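Local coordinates for protein amidohydrolase (Pseudomonas aeruginosa, PDB 2I5G) that probably acts as a metal-dependent dipeptidase of the membrane dipeptidase (M19) family, with a TIM-barrel type of fold, at residues 10-15 against 32-37; 26-31 against 285-290; 72-77 against 318-323; 244-249 against 309-314. The protein carries 2 engineered substitutions. All coordinates share one frame; numbering follows the deposited sequence.

Contact 1: 10-15 against 32-37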
loop_
_atom_site.group_PDB
_atom_site.type_symbol
_atom_site.label_atom_id
_atom_site.label_comp_id
_atom_site.label_asym_id
_atom_site.label_seq_id
_atom_site.Cartn_x
_atom_site.Cartn_y
_atom_site.Cartn_z
ATOM N N SER A 10 15.583 36.723 15.448
ATOM C CA SER A 10 15.162 35.379 15.818
ATOM C C SER A 10 15.152 34.364 14.685
ATOM O O SER A 10 15.093 34.717 13.504
ATOM C CB SER A 10 13.775 35.434 16.464
ATOM O OG SER A 10 13.462 34.203 17.088
ATOM N N ILE A 11 15.227 33.092 15.068
ATOM C CA ILE A 11 15.203 31.985 14.125
ATOM C C ILE A 11 13.745 31.625 13.919
ATOM O O ILE A 11 13.103 31.093 14.822
ATOM C CB ILE A 11 15.910 30.744 14.690
ATOM C CG1 ILE A 11 17.377 31.059 14.967
ATOM C CG2 ILE A 11 15.778 29.581 13.713
ATOM C CD1 ILE A 11 18.139 31.477 13.736
ATOM N N VAL A 12 13.205 31.933 12.747
ATOM C CA VAL A 12 11.815 31.596 12.488
ATOM C C VAL A 12 11.786 30.422 11.525
ATOM O O VAL A 12 12.476 30.417 10.503
ATOM C CB VAL A 12 11.011 32.818 11.928
ATOM C CG1 VAL A 12 11.916 34.037 11.805
ATOM C CG2 VAL A 12 10.359 32.472 10.599
ATOM N N ILE A 13 10.999 29.415 11.878
ATOM C CA ILE A 13 10.884 28.212 11.075
ATOM C C ILE A 13 9.431 27.826 10.914
ATOM O O ILE A 13 8.628 28.041 11.819
ATOM C CB ILE A 13 11.651 27.050 11.737
ATOM C CG1 ILE A 13 13.155 27.341 11.677
ATOM C CG2 ILE A 13 11.301 25.730 11.060
ATOM C CD1 ILE A 13 14.026 26.276 12.295
ATOM N N ASP A 14 9.094 27.264 9.757
ATOM C CA ASP A 14 7.725 26.846 9.490
ATOM C C ASP A 14 7.692 25.362 9.200
ATOM O O ASP A 14 8.332 24.889 8.268
ATOM C CB ASP A 14 7.144 27.622 8.310
ATOM C CG ASP A 14 5.669 27.336 8.096
ATOM O OD1 ASP A 14 5.029 28.085 7.323
ATOM O OD2 ASP A 14 5.150 26.364 8.695
ATOM N N GLY A 15 6.931 24.637 10.010
ATOM C CA GLY A 15 6.824 23.197 9.867
ATOM C C GLY A 15 6.230 22.664 8.574
ATOM O O GLY A 15 6.437 21.496 8.247
ATOM N N GLY A 32 9.051 38.044 5.087
ATOM C CA GLY A 32 8.568 37.632 6.390
ATOM C C GLY A 32 9.677 37.244 7.348
ATOM O O GLY A 32 9.409 36.821 8.474
ATOM N N GLY A 33 10.923 37.375 6.898
ATOM C CA GLY A 33 12.061 37.041 7.739
ATOM C C GLY A 33 12.204 35.564 8.067
ATOM O O GLY A 33 12.902 35.194 9.012
ATOM N N LEU A 34 11.547 34.719 7.279
ATOM C CA LEU A 34 11.586 33.275 7.473
ATOM C C LEU A 34 13.027 32.782 7.396
ATOM O O LEU A 34 13.757 33.128 6.468
ATOM C CB LEU A 34 10.740 32.596 6.389
ATOM C CG LEU A 34 10.343 31.127 6.541
ATOM C CD1 LEU A 34 9.460 30.961 7.766
ATOM C CD2 LEU A 34 9.596 30.665 5.295
ATOM N N THR A 35 13.438 31.980 8.371
ATOM C CA THR A 35 14.795 31.448 8.384
ATOM C C THR A 35 14.839 30.122 7.634
ATOM O O THR A 35 15.706 29.909 6.784
ATOM C CB THR A 35 15.299 31.221 9.816
ATOM O OG1 THR A 35 15.158 32.431 10.568
ATOM C CG2 THR A 35 16.761 30.814 9.804
ATOM N N ALA A 36 13.901 29.234 7.944
ATOM C CA ALA A 36 13.857 27.942 7.275
ATOM C C ALA A 36 12.437 27.395 7.215
ATOM O O ALA A 36 11.566 27.818 7.974
ATOM C CB ALA A 36 14.772 26.959 7.985
ATOM N N ALA A 37 12.207 26.454 6.303
ATOM C CA ALA A 37 10.886 25.865 6.160
ATOM C C ALA A 37 10.867 24.452 5.578
ATOM O O ALA A 37 11.652 24.118 4.689
ATOM C CB ALA A 37 10.018 26.777 5.314
#

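Contact 2: 26-31 against 285-290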
loop_
_atom_site.group_PDB
_atom_site.type_symbol
_atom_site.label_atom_id
_atom_site.label_comp_id
_atom_site.label_asym_id
_atom_site.label_seq_id
_atom_site.Cartn_x
_atom_site.Cartn_y
_atom_site.Cartn_z
ATOM N N PHE A 26 9.777 32.951 -2.982
ATOM C CA PHE A 26 11.047 33.096 -2.287
ATOM C C PHE A 26 11.199 34.475 -1.663
ATOM O O PHE A 26 11.639 34.604 -0.526
ATOM C CB PHE A 26 12.189 32.832 -3.265
ATOM C CG PHE A 26 12.240 31.417 -3.759
ATOM C CD1 PHE A 26 12.928 31.097 -4.924
ATOM C CD2 PHE A 26 11.613 30.395 -3.050
ATOM C CE1 PHE A 26 12.991 29.780 -5.377
ATOM C CE2 PHE A 26 11.670 29.074 -3.496
ATOM C CZ PHE A 26 12.359 28.767 -4.660
ATOM N N GLU A 27 10.822 35.503 -2.409
ATOM C CA GLU A 27 10.924 36.871 -1.922
ATOM C C GLU A 27 9.962 37.162 -0.768
ATOM O O GLU A 27 10.263 37.965 0.116
ATOM C CB GLU A 27 10.682 37.839 -3.080
ATOM C CG GLU A 27 11.691 37.675 -4.200
ATOM C CD GLU A 27 11.328 38.466 -5.438
ATOM O OE1 GLU A 27 12.099 38.427 -6.426
ATOM O OE2 GLU A 27 10.267 39.125 -5.425
ATOM N N ASP A 28 8.810 36.503 -0.775
ATOM C CA ASP A 28 7.814 36.700 0.272
ATOM C C ASP A 28 8.299 35.995 1.539
ATOM O O ASP A 28 7.912 36.350 2.657
ATOM C CB ASP A 28 6.455 36.150 -0.185
ATOM C CG ASP A 28 5.278 36.831 0.508
ATOM O OD1 ASP A 28 5.302 38.074 0.642
ATOM O OD2 ASP A 28 4.321 36.129 0.906
HETATM N N MSE A 29 9.156 34.995 1.360
HETATM C CA MSE A 29 9.711 34.276 2.494
HETATM C C MSE A 29 10.705 35.227 3.142
HETATM O O MSE A 29 10.831 35.291 4.369
HETATM C CB MSE A 29 10.433 33.008 2.036
HETATM C CG MSE A 29 9.551 32.032 1.292
HETATM SE SE MSE A 29 10.430 30.352 0.956
HETATM C CE MSE A 29 9.057 29.138 1.584
ATOM N N ARG A 30 11.410 35.970 2.301
ATOM C CA ARG A 30 12.384 36.931 2.777
ATOM C C ARG A 30 11.662 38.089 3.467
ATOM O O ARG A 30 12.071 38.526 4.547
ATOM C CB ARG A 30 13.229 37.435 1.608
ATOM C CG ARG A 30 14.261 36.426 1.095
ATOM C CD ARG A 30 15.448 36.310 2.047
ATOM N NE ARG A 30 15.079 35.709 3.324
ATOM C CZ ARG A 30 15.556 36.097 4.504
ATOM N NH1 ARG A 30 16.428 37.097 4.580
ATOM N NH2 ARG A 30 15.163 35.481 5.612
ATOM N N LYS A 31 10.583 38.572 2.855
ATOM C CA LYS A 31 9.814 39.667 3.441
ATOM C C LYS A 31 9.314 39.322 4.844
ATOM O O LYS A 31 9.164 40.201 5.689
ATOM C CB LYS A 31 8.614 40.018 2.558
ATOM C CG LYS A 31 7.680 41.059 3.171
ATOM C CD LYS A 31 6.603 41.477 2.179
ATOM C CE LYS A 31 5.638 42.510 2.761
ATOM N NZ LYS A 31 4.760 41.955 3.837
ATOM N N ARG A 285 -2.351 36.091 6.004
ATOM C CA ARG A 285 -2.816 35.463 4.771
ATOM C C ARG A 285 -1.668 35.101 3.822
ATOM O O ARG A 285 -1.831 34.266 2.934
ATOM C CB ARG A 285 -3.787 36.400 4.046
ATOM C CG ARG A 285 -5.076 36.672 4.781
ATOM C CD ARG A 285 -6.172 35.719 4.336
ATOM N NE ARG A 285 -7.457 36.005 4.979
ATOM C CZ ARG A 285 -8.130 37.148 4.860
ATOM N NH1 ARG A 285 -7.650 38.139 4.122
ATOM N NH2 ARG A 285 -9.302 37.296 5.466
ATOM N N THR A 286 -0.518 35.742 3.993
ATOM C CA THR A 286 0.640 35.459 3.150
ATOM C C THR A 286 1.899 35.241 3.987
ATOM O O THR A 286 2.018 35.741 5.109
ATOM C CB THR A 286 0.923 36.606 2.153
ATOM O OG1 THR A 286 1.158 37.821 2.872
ATOM C CG2 THR A 286 -0.243 36.796 1.208
ATOM N N VAL A 287 2.837 34.487 3.430
ATOM C CA VAL A 287 4.082 34.194 4.114
ATOM C C VAL A 287 4.751 35.485 4.569
ATOM O O VAL A 287 5.240 35.578 5.695
ATOM C CB VAL A 287 5.038 33.419 3.187
ATOM C CG1 VAL A 287 6.317 33.063 3.929
ATOM C CG2 VAL A 287 4.351 32.157 2.683
ATOM N N GLY A 288 4.754 36.485 3.695
ATOM C CA GLY A 288 5.373 37.757 4.025
ATOM C C GLY A 288 4.835 38.436 5.274
ATOM O O GLY A 288 5.370 39.459 5.711
ATOM N N GLU A 289 3.783 37.871 5.856
ATOM C CA GLU A 289 3.184 38.441 7.059
ATOM C C GLU A 289 3.557 37.697 8.332
ATOM O O GLU A 289 3.056 38.025 9.410
ATOM C CB GLU A 289 1.664 38.466 6.936
ATOM C CG GLU A 289 1.123 39.505 5.985
ATOM C CD GLU A 289 -0.388 39.509 5.965
ATOM O OE1 GLU A 289 -0.969 38.587 5.358
ATOM O OE2 GLU A 289 -0.995 40.424 6.570
ATOM N N PHE A 290 4.435 36.702 8.206
ATOM C CA PHE A 290 4.873 35.899 9.349
ATOM C C PHE A 290 5.115 36.727 10.619
ATOM O O PHE A 290 4.658 36.360 11.704
ATOM C CB PHE A 290 6.146 35.126 8.985
ATOM C CG PHE A 290 6.020 33.637 9.137
ATOM C CD1 PHE A 290 5.974 33.052 10.398
ATOM C CD2 PHE A 290 5.922 32.816 8.014
ATOM C CE1 PHE A 290 5.832 31.673 10.540
ATOM C CE2 PHE A 290 5.779 31.439 8.145
ATOM C CZ PHE A 290 5.734 30.866 9.410
#

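Contact 3: 72-77 against 318-323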
loop_
_atom_site.group_PDB
_atom_site.type_symbol
_atom_site.label_atom_id
_atom_site.label_comp_id
_atom_site.label_asym_id
_atom_site.label_seq_id
_atom_site.Cartn_x
_atom_site.Cartn_y
_atom_site.Cartn_z
ATOM N N ARG A 72 20.081 20.602 5.165
ATOM C CA ARG A 72 20.272 19.184 5.463
ATOM C C ARG A 72 20.630 18.992 6.934
ATOM O O ARG A 72 20.312 17.962 7.534
ATOM C CB ARG A 72 21.374 18.598 4.575
ATOM C CG ARG A 72 21.043 18.598 3.083
ATOM C CD ARG A 72 22.167 17.977 2.262
ATOM N NE ARG A 72 21.831 17.849 0.842
ATOM C CZ ARG A 72 21.801 16.694 0.181
ATOM N NH1 ARG A 72 22.080 15.563 0.806
ATOM N NH2 ARG A 72 21.497 16.669 -1.109
ATOM N N SER A 73 21.290 19.997 7.506
ATOM C CA SER A 73 21.701 19.973 8.909
ATOM C C SER A 73 21.192 21.246 9.568
ATOM O O SER A 73 20.845 22.202 8.876
ATOM C CB SER A 73 23.225 19.931 9.013
ATOM O OG SER A 73 23.798 21.193 8.722
ATOM N N THR A 74 21.148 21.276 10.897
ATOM C CA THR A 74 20.670 22.478 11.577
ATOM C C THR A 74 21.711 23.572 11.383
ATOM O O THR A 74 21.432 24.759 11.556
ATOM C CB THR A 74 20.455 22.242 13.077
ATOM O OG1 THR A 74 21.722 22.185 13.737
ATOM C CG2 THR A 74 19.704 20.938 13.304
ATOM N N ALA A 75 22.919 23.161 11.017
ATOM C CA ALA A 75 23.995 24.102 10.764
ATOM C C ALA A 75 23.626 24.923 9.528
ATOM O O ALA A 75 24.060 26.063 9.381
ATOM C CB ALA A 75 25.292 23.359 10.532
ATOM N N ASP A 76 22.829 24.341 8.634
ATOM C CA ASP A 76 22.406 25.064 7.438
ATOM C C ASP A 76 21.413 26.156 7.856
ATOM O O ASP A 76 21.276 27.188 7.189
ATOM C CB ASP A 76 21.748 24.116 6.428
ATOM C CG ASP A 76 22.726 23.097 5.853
ATOM O OD1 ASP A 76 23.798 23.507 5.346
ATOM O OD2 ASP A 76 22.419 21.886 5.899
ATOM N N ILE A 77 20.731 25.919 8.970
ATOM C CA ILE A 77 19.764 26.874 9.480
ATOM C C ILE A 77 20.470 28.101 10.034
ATOM O O ILE A 77 20.040 29.225 9.815
ATOM C CB ILE A 77 18.902 26.234 10.561
ATOM C CG1 ILE A 77 18.166 25.040 9.957
ATOM C CG2 ILE A 77 17.922 27.244 11.115
ATOM C CD1 ILE A 77 17.119 24.439 10.847
ATOM N N VAL A 318 14.646 19.765 18.095
ATOM C CA VAL A 318 14.194 18.415 17.767
ATOM C C VAL A 318 14.863 17.890 16.493
ATOM O O VAL A 318 15.206 16.710 16.402
ATOM C CB VAL A 318 12.664 18.362 17.590
ATOM C CG1 VAL A 318 12.258 19.047 16.297
ATOM C CG2 VAL A 318 12.202 16.926 17.606
ATOM N N LEU A 319 15.045 18.765 15.510
ATOM C CA LEU A 319 15.693 18.371 14.267
ATOM C C LEU A 319 17.137 18.016 14.563
ATOM O O LEU A 319 17.719 17.159 13.906
ATOM C CB LEU A 319 15.638 19.506 13.241
ATOM C CG LEU A 319 14.274 19.689 12.569
ATOM C CD1 LEU A 319 14.285 20.907 11.673
ATOM C CD2 LEU A 319 13.944 18.437 11.770
ATOM N N ARG A 320 17.713 18.682 15.558
ATOM C CA ARG A 320 19.093 18.425 15.941
ATOM C C ARG A 320 19.137 17.037 16.566
ATOM O O ARG A 320 20.047 16.241 16.306
ATOM C CB ARG A 320 19.562 19.474 16.950
ATOM C CG ARG A 320 21.015 19.336 17.374
ATOM C CD ARG A 320 21.354 20.354 18.460
ATOM N NE ARG A 320 21.262 21.734 17.981
ATOM C CZ ARG A 320 22.127 22.294 17.138
ATOM N NH1 ARG A 320 23.158 21.592 16.679
ATOM N NH2 ARG A 320 21.964 23.555 16.750
ATOM N N ASP A 321 18.131 16.754 17.386
ATOM C CA ASP A 321 18.026 15.467 18.054
ATOM C C ASP A 321 17.922 14.356 17.013
ATOM O O ASP A 321 18.746 13.447 16.983
ATOM C CB ASP A 321 16.779 15.430 18.942
ATOM C CG ASP A 321 16.777 14.253 19.908
ATOM O OD1 ASP A 321 17.373 13.203 19.587
ATOM O OD2 ASP A 321 16.166 14.378 20.991
ATOM N N VAL A 322 16.912 14.450 16.151
ATOM C CA VAL A 322 16.667 13.434 15.128
ATOM C C VAL A 322 17.756 13.225 14.069
ATOM O O VAL A 322 17.962 12.102 13.625
ATOM C CB VAL A 322 15.333 13.695 14.409
ATOM C CG1 VAL A 322 14.196 13.712 15.423
ATOM C CG2 VAL A 322 15.400 15.005 13.658
ATOM N N TRP A 323 18.449 14.281 13.651
ATOM C CA TRP A 323 19.503 14.112 12.653
ATOM C C TRP A 323 20.869 13.846 13.273
ATOM O O TRP A 323 21.825 13.584 12.549
ATOM C CB TRP A 323 19.635 15.350 11.766
ATOM C CG TRP A 323 18.418 15.748 11.017
ATOM C CD1 TRP A 323 17.371 14.949 10.664
ATOM C CD2 TRP A 323 18.133 17.046 10.477
ATOM N NE1 TRP A 323 16.450 15.665 9.938
ATOM C CE2 TRP A 323 16.893 16.956 9.806
ATOM C CE3 TRP A 323 18.806 18.277 10.491
ATOM C CZ2 TRP A 323 16.309 18.050 9.155
ATOM C CZ3 TRP A 323 18.228 19.362 9.845
ATOM C CH2 TRP A 323 16.991 19.241 9.186
#

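Contact 4: 244-249 against 309-314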
loop_
_atom_site.group_PDB
_atom_site.type_symbol
_atom_site.label_atom_id
_atom_site.label_comp_id
_atom_site.label_asym_id
_atom_site.label_seq_id
_atom_site.Cartn_x
_atom_site.Cartn_y
_atom_site.Cartn_z
ATOM N N ILE A 244 6.380 22.551 21.224
ATOM C CA ILE A 244 5.438 23.238 20.348
ATOM C C ILE A 244 6.135 24.150 19.337
ATOM O O ILE A 244 7.155 24.760 19.636
ATOM C CB ILE A 244 4.437 24.068 21.178
ATOM C CG1 ILE A 244 3.333 24.609 20.281
ATOM C CG2 ILE A 244 5.156 25.225 21.864
ATOM C CD1 ILE A 244 2.323 25.448 21.018
ATOM N N GLY A 245 5.570 24.235 18.138
ATOM C CA GLY A 245 6.144 25.067 17.097
ATOM C C GLY A 245 5.114 25.453 16.049
ATOM O O GLY A 245 3.922 25.168 16.199
ATOM N N ILE A 246 5.577 26.093 14.978
ATOM C CA ILE A 246 4.693 26.524 13.905
ATOM C C ILE A 246 4.733 25.630 12.670
ATOM O O ILE A 246 5.794 25.145 12.278
ATOM C CB ILE A 246 5.028 27.969 13.479
ATOM C CG1 ILE A 246 4.663 28.925 14.610
ATOM C CG2 ILE A 246 4.273 28.350 12.209
ATOM C CD1 ILE A 246 3.206 28.836 15.041
ATOM N N GLY A 247 3.557 25.422 12.078
ATOM C CA GLY A 247 3.401 24.629 10.864
ATOM C C GLY A 247 2.209 25.210 10.104
ATOM O O GLY A 247 1.162 24.573 9.975
ATOM N N THR A 248 2.372 26.437 9.609
ATOM C CA THR A 248 1.309 27.160 8.907
ATOM C C THR A 248 0.510 26.377 7.879
ATOM O O THR A 248 -0.719 26.448 7.857
ATOM C CB THR A 248 1.852 28.410 8.191
ATOM O OG1 THR A 248 2.566 28.017 7.013
ATOM C CG2 THR A 248 2.778 29.180 9.107
ATOM N N ASP A 249 1.203 25.649 7.016
ATOM C CA ASP A 249 0.529 24.882 5.986
ATOM C C ASP A 249 0.126 25.863 4.884
ATOM O O ASP A 249 -0.968 25.779 4.333
ATOM C CB ASP A 249 -0.697 24.182 6.581
ATOM C CG ASP A 249 -1.261 23.103 5.676
ATOM O OD1 ASP A 249 -0.508 22.578 4.829
ATOM O OD2 ASP A 249 -2.459 22.761 5.824
ATOM N N LYS A 309 10.957 30.304 21.299
ATOM C CA LYS A 309 10.690 28.872 21.217
ATOM C C LYS A 309 9.701 28.549 20.113
ATOM O O LYS A 309 10.049 27.925 19.114
ATOM C CB LYS A 309 10.105 28.351 22.532
ATOM C CG LYS A 309 10.855 28.742 23.781
ATOM C CD LYS A 309 12.237 28.147 23.795
ATOM C CE LYS A 309 12.733 28.030 25.221
ATOM N NZ LYS A 309 11.778 27.241 26.053
ATOM N N VAL A 310 8.462 28.982 20.312
ATOM C CA VAL A 310 7.391 28.721 19.370
ATOM C C VAL A 310 7.688 29.169 17.950
ATOM O O VAL A 310 7.234 28.540 16.999
ATOM C CB VAL A 310 6.079 29.380 19.834
ATOM C CG1 VAL A 310 4.956 29.019 18.881
ATOM C CG2 VAL A 310 5.739 28.918 21.244
HETATM N N MSE A 311 8.456 30.237 17.787
HETATM C CA MSE A 311 8.741 30.702 16.437
HETATM C C MSE A 311 9.806 29.904 15.693
HETATM O O MSE A 311 9.872 29.968 14.463
HETATM C CB MSE A 311 9.103 32.195 16.439
HETATM C CG MSE A 311 7.944 33.115 16.822
HETATM SE SE MSE A 311 6.283 32.742 15.863
HETATM C CE MSE A 311 6.809 33.280 14.083
ATOM N N GLY A 312 10.628 29.144 16.416
ATOM C CA GLY A 312 11.649 28.373 15.728
ATOM C C GLY A 312 12.634 27.570 16.555
ATOM O O GLY A 312 12.927 26.423 16.217
ATOM N N GLU A 313 13.158 28.154 17.627
ATOM C CA GLU A 313 14.122 27.450 18.469
ATOM C C GLU A 313 13.738 26.006 18.769
ATOM O O GLU A 313 14.581 25.117 18.701
ATOM C CB GLU A 313 14.336 28.205 19.781
ATOM C CG GLU A 313 15.047 29.536 19.607
ATOM C CD GLU A 313 15.486 30.146 20.926
ATOM O OE1 GLU A 313 16.170 31.196 20.896
ATOM O OE2 GLU A 313 15.145 29.578 21.990
ATOM N N ASN A 314 12.473 25.770 19.098
ATOM C CA ASN A 314 12.014 24.423 19.400
ATOM C C ASN A 314 12.169 23.473 18.206
ATOM O O ASN A 314 12.555 22.314 18.373
ATOM C CB ASN A 314 10.553 24.450 19.868
ATOM C CG ASN A 314 10.408 24.868 21.334
ATOM O OD1 ASN A 314 11.375 25.281 21.978
ATOM N ND2 ASN A 314 9.192 24.761 21.859
HETATM O O HOH W 1 8.131 27.541 14.275
#

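Contact 1: 10-15 against 32-37
Ile13 and Asp14 run beside Ala36 and Ala37 as parallel strands, Ile13 CA lying 4.8 Å from Ala36 CA, with Ala36 N bonded to Val12 O and Asp14 N to Ala36 O. Val12 O is gripped twice: Ala36 N comes to it in the carbonyl plane, while Thr35 N reaches Val12 O at 2.8 Å, tilted out of that plane. The Thr35 side chain then joins the ladder, since Thr35 OG1 accepts from Val12 N at 3.0 Å. The Thr35 hydroxyl stays beside its own backbone N (chi1 -54°), and both polar atoms can therefore meet the Val12 backbone. The Val12 methyls split their work: CG1 rests against Gly33 O, and CG2 packs on Leu34 CD1, with the two side chains crossing at about a right angle. Leu34 CD1 also lies 4.1 Å from Asp14 CB. With Ile13 and Ala36 on one face of the sheet, Ile13 CG1 touches Ala36 CB at 4.0 Å; Asp14 and Ala37 take the other face, where Asp14 OD1 bonds to Thr248. Gly33, with positive phi, ends helix 23-31 in a Schellman motif; this is the helix of the beta-alpha-beta crossover from strand 13-17 to strand 36-40. Strand 86-92 continues the sheet through Gly87, and Ile13 is covered by Ile77 of helix 74-82 and by Trp315 and Val316 of helix 304-323.

Contact 2: 26-31 against 285-290
The Asp28 carboxylate lies with one face under the backbone of Gly288: Gly288 N bonds to Asp28 OD2 at 2.8 Å from well above the carboxylate plane, 68° out of it. A second carboxylate, that of Glu289, organises the loop itself, taking Arg285 N above its plane and Thr286 N on the anti lone pair of OE1. The motif is a short 3-10 turn, 287-289, set against the last turns of helix 23-31, the helix of the first beta-alpha-beta unit of this TIM-barrel type of fold. Here the two backbones come very near, with Asp28 CA and Gly288 CA 4.6 Å apart, and Gly288 CA makes a CH...O contact with Asp28 O at 3.2 Å. Asp28 sends CG anti to its own N (chi1 -154°), swinging OD2 across to the turn. Gln252 ties both partners together from outside, its NE2 giving a second bond to Asp28 OD2 and its OE1 taking Val287 N. Deeper in, Val287 CG1 lies against Met29, a selenomethionine, 3.9 Å from its CA and 4.3 Å from its CG. Lys31 spans the solvent side: its chain runs extended to CE and bends only at the last torsion (chi4 -69°), and NZ meets Gly288 O at 3.2 Å from above the carbonyl plane instead of along a lone pair.

Contact 3: 72-77 against 318-323
Thr74 has the largest share of the contact with helix 304-323, and its CB already lies 4.2 Å from Arg320 NH2. From there the side chain forks. Thr74 OG1, set between the backbone N and the carbonyl carbon (chi1 75°), sits over one face of the Arg320 guanidinium, 3.3 Å from Arg320 NH2; lying over the face, it is badly placed for a hydrogen bond to either terminal nitrogen. Thr74 CG2 points into the helix, 3.7 Å from Arg320 CA, and also approaches Leu319 CB and, at 4.0 Å, Trp323 CE3. Arg320 reaches back by running straight through CG and CD and then bending at chi3, so that its side chain crosses that of Thr74 at about a right angle. The threonine opens helix 74-82, whose start is a capping box: Ser73 is the N-cap, its OG accepting weakly from Ala75 N, while Asp76 OD2 takes Ser73 N at 2.7 Å. Arg72 N binds the same Asp76 OD2 from the opposite face of the carboxylate. This held turn presents its backbone to the indole of Trp323. Arg72 O stands over one face, 3.3 Å from Trp323 CE3, Leu319 O of the tryptophan's own helix lies over the other, and Thr74 N is in plane at the edge, 3.6 Å from Trp323 CZ3. Lys109 adds a cation-pi contact to this ring, and Trp323 NE1 makes a weak hydrogen bond to Gly114 O.

Contact 4: 244-249 against 309-314
Ile244 and Ile246 meet helix 304-323 mainly through apolar contacts, with Val310 between them. Ile244 CG2 lies 3.8 Å from Val310 CG2, and Ile246 CD1 comes to within 4.2 Å of Val310 CG1, so each valine methyl has its own isoleucine. Ile246 CG1 also touches the selenium of Met311, SE, at 4.3 Å. Between the two isoleucines Gly245 brings only backbone, its CA 3.6 Å from Val310 O, and the strand and helix axes approach to 5.8 Å while crossing almost perpendicularly, at 97°. Strand 244-246 is the closing strand of the barrel: Ile246 O takes a backbone bond from Gly15 of strand 13-17, the first strand, and Gly245 pairs with Val208 and Val210 of strand 207-210. The direct polar link is Asn314 ND2 to Ile244 O, 3.0 Å, in the carbonyl plane and on a lone pair. The same nitrogen also bonds to Glu241 O, so this amide pins the segment leading into the strand as well. A water bridges the other end, accepting from Ile246 N at 3.0 Å and lying within bonding distance of Val310 O. Within the helix, in a wider pi-type turn, Asn314 N reaches Lys309 O, which also accepts from Gly312 N, from the opposite face of its plane, while Lys309 NZ forms salt bridges with Glu241 and Asp242.

Overall arrangement
Contacts 1 and 4 lie closest, their centres about 9 Å apart, where the first strand 13-17 meets the last strand 244-246 and their pairing closes the barrel. Contact 2, its centre about 10 Å from that of contact 1, sits at the end of helix 23-31, and the ring of Phe290 packs against contacts 1 and 4. The centre of contact 3 is about 14 Å from the centres of contact 1 and contact 4, and about 23 Å from that of contact 2; Ile77 connects it to contact 1. In sequence, contact 4 is nested within the loop closed by contact 3, which ties helix 74-82 to the C-terminal helix 304-323; further back, that same helix forms contact 4.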